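Local coordinates for PRESAN domain-containing protein (PDB 7D2W) that is of unknown function but, as a helical PHIST-family protein of the malaria parasite, probably acts by binding other proteins, at residues D150-K153 against S154-S158. Numbering follows the deposited sequence.
Sequences DEIK and SFIRS
Ile152 and Ile156, one helical turn apart, lie side by side and point the same way, CG2 of Ile152 meeting CD1 of Ile156 at 4.0 Å. In Ile156 the CG1 branch stands beside its own backbone N (chi1 -64°), which carries CG1 back over the preceding turn to 3.4 Å from Ile152 O. Ile152 O also accepts the N-H of Ile156 (N to O 3.0 Å), and the equivalent i to i+4 bond from Arg157 N to Lys153 O, also 3.0 Å, is nearly straight at 174°. Phe155 sets its CB 3.4 Å from Glu151 O, while CG, anti to the backbone N (chi1 164°), swings the ring away from this turn and onto Phe139 and Leu142 of helix 117-144, whereas Ile156 packs on Ile71 and Trp72 of helix 65-93. On the polar side, Ser154 OG sits 3.0 Å from Asp150 O, and Lys153 NZ forms a long salt bridge with Asp150 OD1 at 3.7 Å. Lys153 NZ also hydrogen-bonds the carbonyls of Phe56 and Leu59 at the C-terminal end of helix 49-58, while Ser154 OG bonds Asp150 OD1 of the second subunit and Arg157 NE, in the conformer described, Ser154 OG of that subunit. Such a division of faces is characteristic of an amphipathic helix in a four-helix bundle, here with its apolar side turned to neighbouring helices and a polar strip joining the second subunit.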
ATOM      1  N   ASP A 150      20.352  -2.723 -13.688  1.00 40.44           N
ATOM      2  CA  ASP A 150      18.987  -3.239 -13.562  1.00 43.00           C
ATOM      3  C   ASP A 150      18.665  -3.576 -12.116  1.00 40.68           C
ATOM      4  O   ASP A 150      17.546  -3.340 -11.642  1.00 35.69           O
ATOM      5  CB  ASP A 150      18.801  -4.482 -14.432  1.00 45.74           C
ATOM      6  CG  ASP A 150      18.516  -4.148 -15.878  1.00 59.52           C
ATOM      7  OD1 ASP A 150      18.447  -2.948 -16.220  1.00 62.10           O
ATOM      8  OD2 ASP A 150      18.360  -5.099 -16.676  1.00 67.46           O
ATOM      9  N   GLU A 151      19.634  -4.154 -11.410  1.00 34.26           N
ATOM     10  CA  GLU A 151      19.433  -4.509 -10.015  1.00 35.57           C
ATOM     11  C   GLU A 151      19.257  -3.261  -9.166  1.00 32.48           C
ATOM     12  O   GLU A 151      18.394  -3.214  -8.277  1.00 29.76           O
ATOM     13  CB  GLU A 151      20.618  -5.354  -9.523  1.00 36.09           C
ATOM     14  CG  GLU A 151      20.506  -5.790  -8.063  1.00 38.27           C
ATOM     15  CD  GLU A 151      21.542  -6.840  -7.651  1.00 45.95           C
ATOM     16  OE1 GLU A 151      22.426  -7.184  -8.465  1.00 42.59           O
ATOM     17  OE2 GLU A 151      21.456  -7.335  -6.502  1.00 48.62           O
ATOM     18  N   ILE A 152      20.062  -2.237  -9.433  1.00 32.77           N
ATOM     19  CA  ILE A 152      19.973  -1.000  -8.665  1.00 29.76           C
ATOM     20  C   ILE A 152      18.632  -0.317  -8.897  1.00 28.19           C
ATOM     21  O   ILE A 152      17.996   0.170  -7.953  1.00 31.61           O
ATOM     22  CB  ILE A 152      21.158  -0.083  -9.017  1.00 34.89           C
ATOM     23  CG1 ILE A 152      22.463  -0.706  -8.508  1.00 35.24           C
ATOM     24  CG2 ILE A 152      20.937   1.325  -8.461  1.00 30.59           C
ATOM     25  CD1 ILE A 152      23.711  -0.019  -9.037  1.00 41.98           C
ATOM     26  N   LYS A 153      18.177  -0.267 -10.151  1.00 25.62           N
ATOM     27  CA  LYS A 153      16.895   0.374 -10.447  1.00 27.57           C
ATOM     28  C   LYS A 153      15.743  -0.352  -9.762  1.00 29.55           C
ATOM     29  O   LYS A 153      14.846   0.277  -9.182  1.00 28.44           O
ATOM     30  CB  LYS A 153      16.673   0.422 -11.961  1.00 30.55           C
ATOM     31  CG  LYS A 153      17.679   1.265 -12.715  1.00 40.98           C
ATOM     32  CD  LYS A 153      17.222   1.530 -14.147  1.00 42.68           C
ATOM     33  CE  LYS A 153      17.238   0.263 -14.987  1.00 44.10           C
ATOM     34  NZ  LYS A 153      17.433   0.571 -16.431  1.00 53.77           N
ATOM     35  N   SER A 154      15.744  -1.684  -9.830  1.00 30.02           N
ATOM     36  CA  SER A 154      14.708  -2.444  -9.142  1.00 26.76           C
ATOM     37  C   SER A 154      14.780  -2.214  -7.641  1.00 30.31           C
ATOM     38  O   SER A 154      13.745  -2.121  -6.972  1.00 27.95           O
ATOM     39  CB  SER A 154      14.840  -3.937  -9.460  1.00 36.22           C
ATOM     40  OG  SER A 154      14.800  -4.145 -10.859  1.00 38.61           O
ATOM     41  N   PHE A 155      15.995  -2.124  -7.091  1.00 26.25           N
ATOM     42  CA  PHE A 155      16.128  -1.879  -5.659  1.00 29.02           C
ATOM     43  C   PHE A 155      15.482  -0.549  -5.273  1.00 26.96           C
ATOM     44  O   PHE A 155      14.716  -0.472  -4.303  1.00 25.24           O
ATOM     45  CB  PHE A 155      17.603  -1.912  -5.259  1.00 24.46           C
ATOM     46  CG  PHE A 155      17.871  -1.316  -3.909  1.00 24.58           C
ATOM     47  CD1 PHE A 155      17.722  -2.076  -2.757  1.00 31.26           C
ATOM     48  CD2 PHE A 155      18.248   0.018  -3.794  1.00 33.34           C
ATOM     49  CE1 PHE A 155      17.959  -1.525  -1.511  1.00 36.33           C
ATOM     50  CE2 PHE A 155      18.481   0.582  -2.562  1.00 29.49           C
ATOM     51  CZ  PHE A 155      18.340  -0.204  -1.405  1.00 32.13           C
ATOM     52  N   ILE A 156      15.767   0.515  -6.037  1.00 24.50           N
ATOM     53  CA  ILE A 156      15.248   1.830  -5.666  1.00 25.87           C
ATOM     54  C   ILE A 156      13.730   1.852  -5.776  1.00 30.95           C
ATOM     55  O   ILE A 156      13.032   2.353  -4.877  1.00 23.79           O
ATOM     56  CB  ILE A 156      15.896   2.940  -6.521  1.00 24.35           C
ATOM     57  CG1 ILE A 156      17.402   3.025  -6.257  1.00 26.68           C
ATOM     58  CG2 ILE A 156      15.237   4.301  -6.215  1.00 26.32           C
ATOM     59  CD1 ILE A 156      18.155   3.942  -7.266  1.00 26.85           C
ATOM     60  N   ARG A 157      13.179   1.313  -6.874  0.54 24.43           N
ATOM     61  CA  ARG A 157      11.724   1.278  -7.021  0.54 28.48           C
ATOM     62  C   ARG A 157      11.093   0.427  -5.923  0.54 28.67           C
ATOM     63  O   ARG A 157      10.047   0.787  -5.372  0.54 26.93           O
ATOM     64  CB  ARG A 157      11.330   0.765  -8.416  0.54 30.62           C
ATOM     65  CG  ARG A 157       9.798   0.752  -8.698  0.54 37.09           C
ATOM     66  CD  ARG A 157       9.426   1.110 -10.160  0.54 34.84           C
ATOM     67  NE  ARG A 157       8.016   1.494 -10.319  0.54 21.61           N
ATOM     68  CZ  ARG A 157       7.473   1.893 -11.468  0.54 32.49           C
ATOM     69  NH1 ARG A 157       6.177   2.238 -11.531  0.54 26.22           N
ATOM     70  NH2 ARG A 157       8.227   1.966 -12.563  0.54 32.30           N
ATOM     71  N   SER A 158      11.740  -0.682  -5.554  1.00 24.44           N
ATOM     72  CA  SER A 158      11.190  -1.511  -4.480  1.00 26.53           C
ATOM     73  C   SER A 158      11.251  -0.809  -3.127  1.00 26.67           C
ATOM     74  O   SER A 158      10.366  -1.021  -2.294  1.00 26.00           O
ATOM     75  CB  SER A 158      11.907  -2.867  -4.422  1.00 30.93           C
ATOM     76  OG  SER A 158      11.368  -3.701  -5.435  1.00 35.89           O
TER